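Alcohol dehydrogenase (Aeropyrum pernix, PDB 1H2B) probably catalyses the NAD+-dependent oxidation of alcohols, with a zinc ion and the dinucleotide cofactor bound in its active-site cleft. Local coordinates at residues L166-I171 / L352-L357; T213-D218 / E248-R253. One frame throughout, in Å; residues are numbered along the deposited sequence.

Interaction 1 of 2, residues L166-I171 / L352-L357. With ZN (zinc ion), chain J; OCA (octanoic acid (caprylic acid)), chain H; NAJ (nicotinamide-adenine-dinucleotide (acidic form)), chain I.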
ATOM      1  N   LEU B 166      -6.544  21.653 -16.608  1.00 15.70           N
ATOM      2  CA  LEU B 166      -5.751  20.769 -15.728  1.00 15.96           C
ATOM      3  C   LEU B 166      -5.920  21.174 -14.249  1.00 14.70           C
ATOM      4  O   LEU B 166      -5.749  20.337 -13.338  1.00 15.90           O
ATOM      5  CB  LEU B 166      -4.230  20.809 -16.104  1.00 15.61           C
ATOM      6  CG  LEU B 166      -3.990  20.421 -17.563  1.00 15.24           C
ATOM      7  CD1 LEU B 166      -2.502  20.604 -17.775  1.00 16.75           C
ATOM      8  CD2 LEU B 166      -4.345  18.925 -17.826  1.00 18.39           C
ATOM      9  N   ALA B 167      -6.272  22.450 -13.997  1.00 15.28           N
ATOM     10  CA  ALA B 167      -6.343  22.987 -12.636  1.00 15.10           C
ATOM     11  C   ALA B 167      -7.505  22.448 -11.808  1.00 14.51           C
ATOM     12  O   ALA B 167      -7.469  22.510 -10.591  1.00 15.98           O
ATOM     13  CB  ALA B 167      -6.458  24.518 -12.683  1.00 12.89           C
ATOM     14  N   ASP B 168      -8.501  21.849 -12.468  1.00 13.15           N
ATOM     15  CA  ASP B 168      -9.610  21.284 -11.705  1.00 14.02           C
ATOM     16  C   ASP B 168     -10.102  19.983 -12.369  1.00 14.67           C
ATOM     17  O   ASP B 168     -10.037  18.905 -11.778  1.00 15.06           O
ATOM     18  CB  ASP B 168     -10.744  22.288 -11.635  1.00 14.26           C
ATOM     19  CG  ASP B 168     -11.856  21.832 -10.764  1.00 17.21           C
ATOM     20  OD1 ASP B 168     -12.973  21.665 -11.336  1.00 15.41           O
ATOM     21  OD2 ASP B 168     -11.720  21.607  -9.540  1.00 18.61           O
ATOM     22  N   ALA B 169     -10.560  20.076 -13.609  1.00 14.49           N
ATOM     23  CA  ALA B 169     -10.934  18.850 -14.336  1.00 14.89           C
ATOM     24  C   ALA B 169      -9.784  17.852 -14.386  1.00 11.93           C
ATOM     25  O   ALA B 169      -9.976  16.655 -14.059  1.00 15.11           O
ATOM     26  CB  ALA B 169     -11.378  19.156 -15.772  1.00 13.30           C
ATOM     27  N   GLY B 170      -8.584  18.332 -14.748  1.00 13.86           N
ATOM     28  CA  GLY B 170      -7.452  17.422 -14.888  1.00 14.88           C
ATOM     29  C   GLY B 170      -6.996  16.832 -13.566  1.00 13.53           C
ATOM     30  O   GLY B 170      -6.832  15.607 -13.479  1.00 15.26           O
ATOM     31  N   ILE B 171      -6.779  17.689 -12.567  1.00 12.23           N
ATOM     32  CA  ILE B 171      -6.233  17.207 -11.285  1.00 12.64           C
ATOM     33  C   ILE B 171      -7.247  16.202 -10.662  1.00 14.61           C
ATOM     34  O   ILE B 171      -6.825  15.187 -10.097  1.00 14.06           O
ATOM     35  CB  ILE B 171      -5.860  18.379 -10.355  1.00 13.49           C
ATOM     36  CG1 ILE B 171      -5.190  17.841  -9.084  1.00 16.11           C
ATOM     37  CG2 ILE B 171      -7.109  19.253 -10.009  1.00 16.19           C
ATOM     38  CD1 ILE B 171      -4.944  18.905  -8.009  1.00 18.68           C
ATOM     39  N   LEU B 352     -18.089  19.845 -26.269  1.00 22.61           N
ATOM     40  CA  LEU B 352     -17.142  18.771 -26.495  1.00 23.52           C
ATOM     41  C   LEU B 352     -15.848  19.062 -25.708  1.00 24.77           C
ATOM     42  O   LEU B 352     -15.079  19.998 -26.027  1.00 28.26           O
ATOM     43  CB  LEU B 352     -16.835  18.583 -27.997  1.00 24.94           C
ATOM     44  CG  LEU B 352     -15.999  17.327 -28.309  1.00 23.01           C
ATOM     45  CD1 LEU B 352     -16.859  16.093 -28.284  1.00 26.54           C
ATOM     46  CD2 LEU B 352     -15.381  17.448 -29.698  1.00 32.22           C
ATOM     47  N   GLY B 353     -15.601  18.242 -24.688  1.00 21.89           N
ATOM     48  CA  GLY B 353     -14.451  18.475 -23.805  1.00 20.52           C
ATOM     49  C   GLY B 353     -14.767  19.546 -22.768  1.00 19.28           C
ATOM     50  O   GLY B 353     -15.752  19.448 -22.064  1.00 18.80           O
ATOM     51  N   ARG B 354     -13.953  20.595 -22.737  1.00 17.91           N
ATOM     52  CA  ARG B 354     -14.019  21.628 -21.716  1.00 17.57           C
ATOM     53  C   ARG B 354     -14.065  22.997 -22.340  1.00 19.46           C
ATOM     54  O   ARG B 354     -13.206  23.330 -23.133  1.00 21.35           O
ATOM     55  CB  ARG B 354     -12.748  21.511 -20.867  1.00 18.02           C
ATOM     56  CG  ARG B 354     -12.738  22.320 -19.598  1.00 22.00           C
ATOM     57  CD  ARG B 354     -13.922  22.067 -18.731  1.00 18.97           C
ATOM     58  NE  ARG B 354     -13.627  21.982 -17.319  1.00 15.73           N
ATOM     59  CZ  ARG B 354     -14.398  21.308 -16.474  1.00 16.39           C
ATOM     60  NH1 ARG B 354     -15.470  20.638 -16.916  1.00 17.47           N
ATOM     61  NH2 ARG B 354     -14.089  21.299 -15.189  1.00 17.26           N
ATOM     62  N   ALA B 355     -15.030  23.794 -21.898  1.00 16.34           N
ATOM     63  CA  ALA B 355     -15.090  25.188 -22.305  1.00 18.31           C
ATOM     64  C   ALA B 355     -14.140  25.991 -21.430  1.00 17.73           C
ATOM     65  O   ALA B 355     -14.086  25.791 -20.205  1.00 18.68           O
ATOM     66  CB  ALA B 355     -16.494  25.690 -22.195  1.00 18.81           C
ATOM     67  N   VAL B 356     -13.394  26.915 -22.046  1.00 18.66           N
ATOM     68  CA  VAL B 356     -12.441  27.768 -21.291  1.00 16.29           C
ATOM     69  C   VAL B 356     -12.725  29.209 -21.746  1.00 18.76           C
ATOM     70  O   VAL B 356     -12.859  29.443 -22.964  1.00 20.39           O
ATOM     71  CB  VAL B 356     -11.016  27.390 -21.620  1.00 17.43           C
ATOM     72  CG1 VAL B 356     -10.028  28.305 -20.938  1.00 18.57           C
ATOM     73  CG2 VAL B 356     -10.726  25.951 -21.160  1.00 20.39           C
ATOM     74  N   LEU B 357     -12.867  30.116 -20.784  1.00 19.27           N
ATOM     75  CA  LEU B 357     -13.144  31.558 -21.040  1.00 18.35           C
ATOM     76  C   LEU B 357     -11.874  32.364 -20.996  1.00 21.89           C
ATOM     77  O   LEU B 357     -11.019  32.140 -20.151  1.00 21.35           O
ATOM     78  CB  LEU B 357     -14.163  32.145 -20.057  1.00 16.81           C
ATOM     79  CG  LEU B 357     -15.419  31.281 -19.922  1.00 21.12           C
ATOM     80  CD1 LEU B 357     -16.358  31.977 -18.946  1.00 22.11           C
ATOM     81  CD2 LEU B 357     -16.110  30.946 -21.272  1.00 24.15           C
TER
HETATM   82 ZN    ZN J1362     -14.939  22.033 -10.886  1.00 17.64          ZN
HETATM   83  C1  OCA H1360     -14.984  21.194  -8.084  1.00 21.45           C
HETATM   84  C2  OCA H1360     -15.763  20.706  -6.854  1.00 22.77           C
HETATM   85  C3  OCA H1360     -14.935  20.894  -5.571  1.00 26.84           C
HETATM   86  C4  OCA H1360     -15.730  20.807  -4.279  1.00 25.42           C
HETATM   87  C5  OCA H1360     -14.827  21.189  -3.106  1.00 26.38           C
HETATM   88  C6  OCA H1360     -15.503  20.903  -1.768  1.00 28.97           C
HETATM   89  C7  OCA H1360     -14.607  21.165  -0.562  1.00 31.84           C
HETATM   90  C8  OCA H1360     -15.377  20.854   0.709  1.00 35.15           C
HETATM   91  O1  OCA H1360     -15.562  21.291  -9.202  1.00 19.71           O
HETATM   92  O2  OCA H1360     -13.768  21.464  -7.991  1.00 19.16           O
HETATM   93  PA  NAJ I1361     -19.542  17.556 -18.045  1.00 17.71           P
HETATM   94  O1A NAJ I1361     -20.915  18.159 -18.151  1.00 18.35           O
HETATM   95  O2A NAJ I1361     -18.404  18.113 -18.916  1.00 17.12           O
HETATM   96  O5B NAJ I1361     -19.534  16.008 -18.436  1.00 17.76           O
HETATM   97  C5B NAJ I1361     -20.592  15.115 -18.059  1.00 17.01           C
HETATM   98  C4B NAJ I1361     -20.549  14.023 -19.114  1.00 15.34           C
HETATM   99  O4B NAJ I1361     -21.449  12.985 -18.677  1.00 14.23           O
HETATM  100  C3B NAJ I1361     -20.960  14.493 -20.509  1.00 15.86           C
HETATM  101  O3B NAJ I1361     -20.025  14.067 -21.514  1.00 18.05           O
HETATM  102  C2B NAJ I1361     -22.316  13.809 -20.607  1.00 17.90           C
HETATM  103  O2B NAJ I1361     -22.755  13.574 -21.955  1.00 18.14           O
HETATM  104  C1B NAJ I1361     -22.130  12.502 -19.827  1.00 16.05           C
HETATM  105  N9A NAJ I1361     -23.368  11.868 -19.374  1.00 17.34           N
HETATM  106  C8A NAJ I1361     -24.588  12.434 -18.981  1.00 19.14           C
HETATM  107  N7A NAJ I1361     -25.441  11.442 -18.605  1.00 17.28           N
HETATM  108  C5A NAJ I1361     -24.786  10.255 -18.763  1.00 16.16           C
HETATM  109  C6A NAJ I1361     -25.141   8.945 -18.550  1.00 17.04           C
HETATM  110  N6A NAJ I1361     -26.361   8.577 -18.136  1.00 17.61           N
HETATM  111  N1A NAJ I1361     -24.197   7.972 -18.749  1.00 15.51           N
HETATM  112  C2A NAJ I1361     -22.929   8.258 -19.225  1.00 14.92           C
HETATM  113  N3A NAJ I1361     -22.601   9.548 -19.456  1.00 13.16           N
HETATM  114  C4A NAJ I1361     -23.519  10.526 -19.233  1.00 15.34           C
HETATM  115  O3  NAJ I1361     -19.161  17.606 -16.503  1.00 16.09           O
HETATM  116  PN  NAJ I1361     -17.714  17.795 -15.813  1.00 15.94           P
HETATM  117  O1N NAJ I1361     -17.412  19.214 -15.658  1.00 15.80           O
HETATM  118  O2N NAJ I1361     -16.739  16.903 -16.470  1.00 15.31           O
HETATM  119  O5D NAJ I1361     -18.074  17.294 -14.330  1.00 14.60           O
HETATM  120  C5D NAJ I1361     -18.393  15.916 -14.152  1.00 15.36           C
HETATM  121  C4D NAJ I1361     -18.967  15.712 -12.759  1.00 14.07           C
HETATM  122  O4D NAJ I1361     -17.887  15.831 -11.816  1.00 15.72           O
HETATM  123  C3D NAJ I1361     -19.979  16.778 -12.340  1.00 13.51           C
HETATM  124  O3D NAJ I1361     -20.881  16.186 -11.388  1.00 15.30           O
HETATM  125  C2D NAJ I1361     -19.104  17.818 -11.625  1.00 16.56           C
HETATM  126  O2D NAJ I1361     -19.781  18.663 -10.737  1.00 16.12           O
HETATM  127  C1D NAJ I1361     -18.171  16.845 -10.883  1.00 14.56           C
HETATM  128  N1N NAJ I1361     -16.917  17.362 -10.336  1.00 14.82           N
HETATM  129  C2N NAJ I1361     -16.408  16.687  -9.266  1.00 14.47           C
HETATM  130  C3N NAJ I1361     -15.191  17.070  -8.728  1.00 13.13           C
HETATM  131  C7N NAJ I1361     -14.672  16.365  -7.518  1.00 14.95           C
HETATM  132  O7N NAJ I1361     -13.529  16.867  -7.018  1.00 14.75           O
HETATM  133  N7N NAJ I1361     -15.204  15.270  -6.968  1.00 13.75           N
HETATM  134  C4N NAJ I1361     -14.421  18.149  -9.275  1.00 16.75           C
HETATM  135  C5N NAJ I1361     -14.927  18.685 -10.493  1.00 16.34           C
HETATM  136  C6N NAJ I1361     -16.165  18.318 -10.983  1.00 16.13           C

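Interaction 2 of 2, residues T213-D218 / E248-R253. With NAJ (nicotinamide-adenine-dinucleotide (acidic form)), chain I.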
ATOM      1  N   THR B 213      -7.832  -2.423 -19.729  1.00 15.35           N
ATOM      2  CA  THR B 213      -8.725  -2.275 -20.898  1.00 14.50           C
ATOM      3  C   THR B 213      -9.770  -1.221 -20.525  1.00 15.29           C
ATOM      4  O   THR B 213     -10.475  -1.401 -19.530  1.00 18.70           O
ATOM      5  CB  THR B 213      -9.379  -3.618 -21.217  1.00 17.39           C
ATOM      6  OG1 THR B 213      -8.335  -4.544 -21.606  1.00 18.30           O
ATOM      7  CG2 THR B 213     -10.264  -3.501 -22.432  1.00 18.40           C
ATOM      8  N   VAL B 214      -9.882  -0.185 -21.353  1.00 18.19           N
ATOM      9  CA  VAL B 214     -10.692   0.991 -21.022  1.00 16.77           C
ATOM     10  C   VAL B 214     -12.020   0.935 -21.775  1.00 18.20           C
ATOM     11  O   VAL B 214     -12.049   0.886 -23.017  1.00 17.79           O
ATOM     12  CB  VAL B 214      -9.954   2.271 -21.377  1.00 17.03           C
ATOM     13  CG1 VAL B 214     -10.845   3.482 -21.098  1.00 17.10           C
ATOM     14  CG2 VAL B 214      -8.648   2.349 -20.564  1.00 14.90           C
ATOM     15  N   ILE B 215     -13.131   0.915 -21.037  1.00 15.57           N
ATOM     16  CA  ILE B 215     -14.482   0.953 -21.647  1.00 15.90           C
ATOM     17  C   ILE B 215     -15.076   2.338 -21.290  1.00 16.25           C
ATOM     18  O   ILE B 215     -15.234   2.650 -20.078  1.00 15.88           O
ATOM     19  CB  ILE B 215     -15.394  -0.147 -21.071  1.00 16.03           C
ATOM     20  CG1 ILE B 215     -14.763  -1.558 -21.272  1.00 16.18           C
ATOM     21  CG2 ILE B 215     -16.812  -0.067 -21.718  1.00 18.12           C
ATOM     22  CD1 ILE B 215     -15.460  -2.651 -20.467  1.00 18.52           C
ATOM     23  N   ALA B 216     -15.370   3.179 -22.280  1.00 14.85           N
ATOM     24  CA  ALA B 216     -15.868   4.546 -21.971  1.00 13.96           C
ATOM     25  C   ALA B 216     -17.356   4.582 -22.265  1.00 16.45           C
ATOM     26  O   ALA B 216     -17.798   4.088 -23.343  1.00 17.03           O
ATOM     27  CB  ALA B 216     -15.161   5.604 -22.801  1.00 15.46           C
ATOM     28  N   LEU B 217     -18.128   5.193 -21.356  1.00 14.40           N
ATOM     29  CA  LEU B 217     -19.585   5.317 -21.514  1.00 14.64           C
ATOM     30  C   LEU B 217     -19.983   6.763 -21.640  1.00 16.05           C
ATOM     31  O   LEU B 217     -19.479   7.633 -20.924  1.00 15.42           O
ATOM     32  CB  LEU B 217     -20.280   4.767 -20.257  1.00 14.91           C
ATOM     33  CG  LEU B 217     -20.523   3.244 -20.296  1.00 15.01           C
ATOM     34  CD1 LEU B 217     -19.232   2.471 -20.344  1.00 15.74           C
ATOM     35  CD2 LEU B 217     -21.313   2.785 -19.065  1.00 16.95           C
ATOM     36  N   ASP B 218     -20.908   7.030 -22.568  1.00 14.90           N
ATOM     37  CA  ASP B 218     -21.538   8.355 -22.632  1.00 13.39           C
ATOM     38  C   ASP B 218     -22.843   8.190 -23.339  1.00 15.03           C
ATOM     39  O   ASP B 218     -23.229   7.088 -23.659  1.00 16.36           O
ATOM     40  CB  ASP B 218     -20.622   9.372 -23.331  1.00 16.77           C
ATOM     41  CG  ASP B 218     -20.850  10.771 -22.849  1.00 17.74           C
ATOM     42  OD1 ASP B 218     -20.003  11.339 -22.115  1.00 17.17           O
ATOM     43  OD2 ASP B 218     -21.925  11.399 -23.118  1.00 20.04           O
ATOM     44  N   GLU B 248     -21.664  -7.982 -21.211  1.00 19.91           N
ATOM     45  CA  GLU B 248     -21.219  -8.686 -22.433  1.00 21.09           C
ATOM     46  C   GLU B 248     -19.734  -8.459 -22.759  1.00 20.36           C
ATOM     47  O   GLU B 248     -19.030  -9.411 -23.087  1.00 23.12           O
ATOM     48  CB  GLU B 248     -22.139  -8.325 -23.609  1.00 22.79           C
ATOM     49  CG  GLU B 248     -23.530  -8.946 -23.493  1.00 37.48           C
ATOM     50  CD  GLU B 248     -24.493  -8.496 -24.597  1.00 48.98           C
ATOM     51  OE1 GLU B 248     -24.017  -7.973 -25.639  1.00 55.04           O
ATOM     52  OE2 GLU B 248     -25.732  -8.660 -24.431  1.00 46.64           O
ATOM     53  N   LEU B 249     -19.240  -7.224 -22.640  1.00 16.31           N
ATOM     54  CA  LEU B 249     -17.837  -6.949 -22.920  1.00 17.95           C
ATOM     55  C   LEU B 249     -16.890  -7.691 -21.993  1.00 20.91           C
ATOM     56  O   LEU B 249     -15.753  -8.019 -22.367  1.00 23.87           O
ATOM     57  CB  LEU B 249     -17.525  -5.460 -22.816  1.00 18.90           C
ATOM     58  CG  LEU B 249     -18.097  -4.641 -23.975  1.00 18.87           C
ATOM     59  CD1 LEU B 249     -18.065  -3.193 -23.654  1.00 18.35           C
ATOM     60  CD2 LEU B 249     -17.246  -4.910 -25.230  1.00 20.85           C
ATOM     61  N   THR B 250     -17.357  -7.936 -20.769  1.00 19.08           N
ATOM     62  CA  THR B 250     -16.492  -8.522 -19.771  1.00 19.09           C
ATOM     63  C   THR B 250     -16.828  -9.962 -19.518  1.00 21.05           C
ATOM     64  O   THR B 250     -16.384 -10.523 -18.507  1.00 22.56           O
ATOM     65  CB  THR B 250     -16.585  -7.725 -18.449  1.00 17.65           C
ATOM     66  OG1 THR B 250     -17.952  -7.711 -18.014  1.00 17.83           O
ATOM     67  CG2 THR B 250     -16.169  -6.267 -18.625  1.00 19.62           C
ATOM     68  N   ARG B 251     -17.634 -10.565 -20.399  1.00 21.32           N
ATOM     69  CA  ARG B 251     -18.003 -11.980 -20.311  1.00 24.16           C
ATOM     70  C   ARG B 251     -18.628 -12.321 -18.950  1.00 25.25           C
ATOM     71  O   ARG B 251     -18.406 -13.406 -18.380  1.00 27.17           O
ATOM     72  CB  ARG B 251     -16.805 -12.896 -20.640  1.00 27.47           C
ATOM     73  CG  ARG B 251     -16.298 -12.729 -22.055  1.00 37.78           C
ATOM     74  CD  ARG B 251     -15.070 -13.582 -22.380  1.00 48.79           C
ATOM     75  NE  ARG B 251     -15.033 -13.944 -23.799  1.00 60.71           N
ATOM     76  CZ  ARG B 251     -14.432 -13.230 -24.754  1.00 65.55           C
ATOM     77  NH1 ARG B 251     -13.801 -12.093 -24.462  1.00 64.59           N
ATOM     78  NH2 ARG B 251     -14.466 -13.659 -26.012  1.00 65.82           N
ATOM     79  N   GLY B 252     -19.392 -11.355 -18.439  1.00 22.27           N
ATOM     80  CA  GLY B 252     -20.211 -11.488 -17.245  1.00 23.52           C
ATOM     81  C   GLY B 252     -19.450 -11.250 -15.958  1.00 22.83           C
ATOM     82  O   GLY B 252     -20.023 -11.421 -14.863  1.00 25.06           O
ATOM     83  N   ARG B 253     -18.178 -10.892 -16.071  1.00 20.39           N
ATOM     84  CA  ARG B 253     -17.364 -10.683 -14.892  1.00 21.87           C
ATOM     85  C   ARG B 253     -17.509  -9.261 -14.315  1.00 20.32           C
ATOM     86  O   ARG B 253     -17.121  -9.041 -13.157  1.00 20.86           O
ATOM     87  CB  ARG B 253     -15.916 -10.943 -15.235  1.00 23.55           C
ATOM     88  CG  ARG B 253     -15.715 -12.404 -15.688  1.00 33.63           C
ATOM     89  CD  ARG B 253     -14.322 -12.950 -15.491  1.00 50.44           C
ATOM     90  NE  ARG B 253     -14.186 -13.549 -14.167  1.00 61.50           N
ATOM     91  CZ  ARG B 253     -13.297 -13.171 -13.248  1.00 64.15           C
ATOM     92  NH1 ARG B 253     -12.435 -12.187 -13.502  1.00 62.58           N
ATOM     93  NH2 ARG B 253     -13.273 -13.785 -12.071  1.00 64.20           N
TER
HETATM   94  PA  NAJ I1361     -19.542  17.556 -18.045  1.00 17.71           P
HETATM   95  O1A NAJ I1361     -20.915  18.159 -18.151  1.00 18.35           O
HETATM   96  O2A NAJ I1361     -18.404  18.113 -18.916  1.00 17.12           O
HETATM   97  O5B NAJ I1361     -19.534  16.008 -18.436  1.00 17.76           O
HETATM   98  C5B NAJ I1361     -20.592  15.115 -18.059  1.00 17.01           C
HETATM   99  C4B NAJ I1361     -20.549  14.023 -19.114  1.00 15.34           C
HETATM  100  O4B NAJ I1361     -21.449  12.985 -18.677  1.00 14.23           O
HETATM  101  C3B NAJ I1361     -20.960  14.493 -20.509  1.00 15.86           C
HETATM  102  O3B NAJ I1361     -20.025  14.067 -21.514  1.00 18.05           O
HETATM  103  C2B NAJ I1361     -22.316  13.809 -20.607  1.00 17.90           C
HETATM  104  O2B NAJ I1361     -22.755  13.574 -21.955  1.00 18.14           O
HETATM  105  C1B NAJ I1361     -22.130  12.502 -19.827  1.00 16.05           C
HETATM  106  N9A NAJ I1361     -23.368  11.868 -19.374  1.00 17.34           N
HETATM  107  C8A NAJ I1361     -24.588  12.434 -18.981  1.00 19.14           C
HETATM  108  N7A NAJ I1361     -25.441  11.442 -18.605  1.00 17.28           N
HETATM  109  C5A NAJ I1361     -24.786  10.255 -18.763  1.00 16.16           C
HETATM  110  C6A NAJ I1361     -25.141   8.945 -18.550  1.00 17.04           C
HETATM  111  N6A NAJ I1361     -26.361   8.577 -18.136  1.00 17.61           N
HETATM  112  N1A NAJ I1361     -24.197   7.972 -18.749  1.00 15.51           N
HETATM  113  C2A NAJ I1361     -22.929   8.258 -19.225  1.00 14.92           C
HETATM  114  N3A NAJ I1361     -22.601   9.548 -19.456  1.00 13.16           N
HETATM  115  C4A NAJ I1361     -23.519  10.526 -19.233  1.00 15.34           C
HETATM  116  O3  NAJ I1361     -19.161  17.606 -16.503  1.00 16.09           O
HETATM  117  PN  NAJ I1361     -17.714  17.795 -15.813  1.00 15.94           P
HETATM  118  O1N NAJ I1361     -17.412  19.214 -15.658  1.00 15.80           O
HETATM  119  O2N NAJ I1361     -16.739  16.903 -16.470  1.00 15.31           O
HETATM  120  O5D NAJ I1361     -18.074  17.294 -14.330  1.00 14.60           O
HETATM  121  C5D NAJ I1361     -18.393  15.916 -14.152  1.00 15.36           C
HETATM  122  C4D NAJ I1361     -18.967  15.712 -12.759  1.00 14.07           C
HETATM  123  O4D NAJ I1361     -17.887  15.831 -11.816  1.00 15.72           O
HETATM  124  C3D NAJ I1361     -19.979  16.778 -12.340  1.00 13.51           C
HETATM  125  O3D NAJ I1361     -20.881  16.186 -11.388  1.00 15.30           O
HETATM  126  C2D NAJ I1361     -19.104  17.818 -11.625  1.00 16.56           C
HETATM  127  O2D NAJ I1361     -19.781  18.663 -10.737  1.00 16.12           O
HETATM  128  C1D NAJ I1361     -18.171  16.845 -10.883  1.00 14.56           C
HETATM  129  N1N NAJ I1361     -16.917  17.362 -10.336  1.00 14.82           N
HETATM  130  C2N NAJ I1361     -16.408  16.687  -9.266  1.00 14.47           C
HETATM  131  C3N NAJ I1361     -15.191  17.070  -8.728  1.00 13.13           C
HETATM  132  C7N NAJ I1361     -14.672  16.365  -7.518  1.00 14.95           C
HETATM  133  O7N NAJ I1361     -13.529  16.867  -7.018  1.00 14.75           O
HETATM  134  N7N NAJ I1361     -15.204  15.270  -6.968  1.00 13.75           N
HETATM  135  C4N NAJ I1361     -14.421  18.149  -9.275  1.00 16.75           C
HETATM  136  C5N NAJ I1361     -14.927  18.685 -10.493  1.00 16.34           C
HETATM  137  C6N NAJ I1361     -16.165  18.318 -10.983  1.00 16.13           C

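Interaction 1 of 2, residues L166-I171 / L352-L357
The active-site cleft, with its zinc ion and dinucleotide, is where Ala169, near the start of helix 166-181, meets Arg354, the first residue of strand 354-358. The methyl of Ala169 sits over one face of the Arg354 guanidinium, offset toward its rim, with CB 3.5 Å from NH2. A side chain this small lets the flat cation lie close against the helix. At the edge of the group and in its plane lies NAJ O1N, an oxygen of the nicotinamide-side phosphate, to which Arg354 NH1 donates over 2.7 Å at 159°. Bends at chi2 and chi3 turn the long chain to this oxygen, and Glu80 holds NE by a salt bridge. Asp168, its CG anti to the backbone N (chi1 -175°), swings its carboxylate out to the metal, and OD1 binds zinc at 2.1 Å; Cys54 and His79 are further ligands, and octanoic acid adds O1 at 1.9 Å. Asp168 OD2 lies 2.6 Å from O2 of the same acid. Asp168 OD1 comes within 4.0 Å of Arg354 NH2, which places metal ligand beside phosphate-binding group, an arrangement consistent with the interdomain cleft of the zinc-containing alcohol dehydrogenase family.

Interaction 2 of 2, residues T213-D218 / E248-R253
Ile215 and Leu249 lie alongside each other with their side chains running in opposite directions, so that the branch methyl of one meets a terminal methyl of the other: Ile215 CG2 is 3.9 Å from Leu249 CD1. With CG1 anti to its carbonyl carbon (chi1 -57°), Ile215 sends its longer arm on past the leucine methyl to Thr250, Ile215 CD1 standing 4.1 Å from Thr250 CG2 where the two side chains cross at a slant. Thr250 can serve both sides of its environment: its methyl joins the apolar contact, while its hydroxyl is hydrogen-bonded to Val246 O. The branched isoleucine suits a strand, and the leucine at the end of helix 242-249 also reaches Val236 on the neighbouring strand 234-237. This is helix-on-sheet packing in a Rossmann fold, strand 213-218 lying between 189-193 and 234-237 in the parallel sheet. The helix closes in a Schellman motif: Arg251, at positive phi, is the C-prime residue, and Gly252 N bonds back to Met247 O. A type I' turn from Thr250 to Arg253 overlaps it, with Arg251 and Gly252 at its positive-phi corners, a backbone glycine takes readily. At the C-terminal end of strand 213-218, where Rossmann folds that bind NAD usually carry an acidic residue, the two oxygens of Asp218 accept both adenosine-ribose hydroxyls: NAJ O3B donates to OD1 at 2.8 Å, and NAJ O2B to OD2 at 2.6 Å. With an alanine here, the ribose diol would probably lose both acceptors and the adenosine end be held less firmly. Val195 N also bonds to Asp218 OD1, helping to fix the carboxylate's rotation.

How the interactions relate
Both interactions are buried contacts, yet interaction 1 lies about 7 Å from the centre of the chain and interaction 2 about 24 Å, measured centre to centre. Interaction 2 is the more peripheral: Leu249 is partly exposed there, and Arg253 forms a salt bridge to Glu124 of another subunit. They use different helices and strands; what they have in common is the cofactor. Interaction 1 supplies a positive group for a phosphate, interaction 2 a negative one for the ribose diol at the adenosine end. Across the segments themselves, a methyl packs on one face of a guanidinium beside a metal in the first, whereas the second is purely apolar. Along the chain, interaction 2 is nested within the loop that interaction 1 closes.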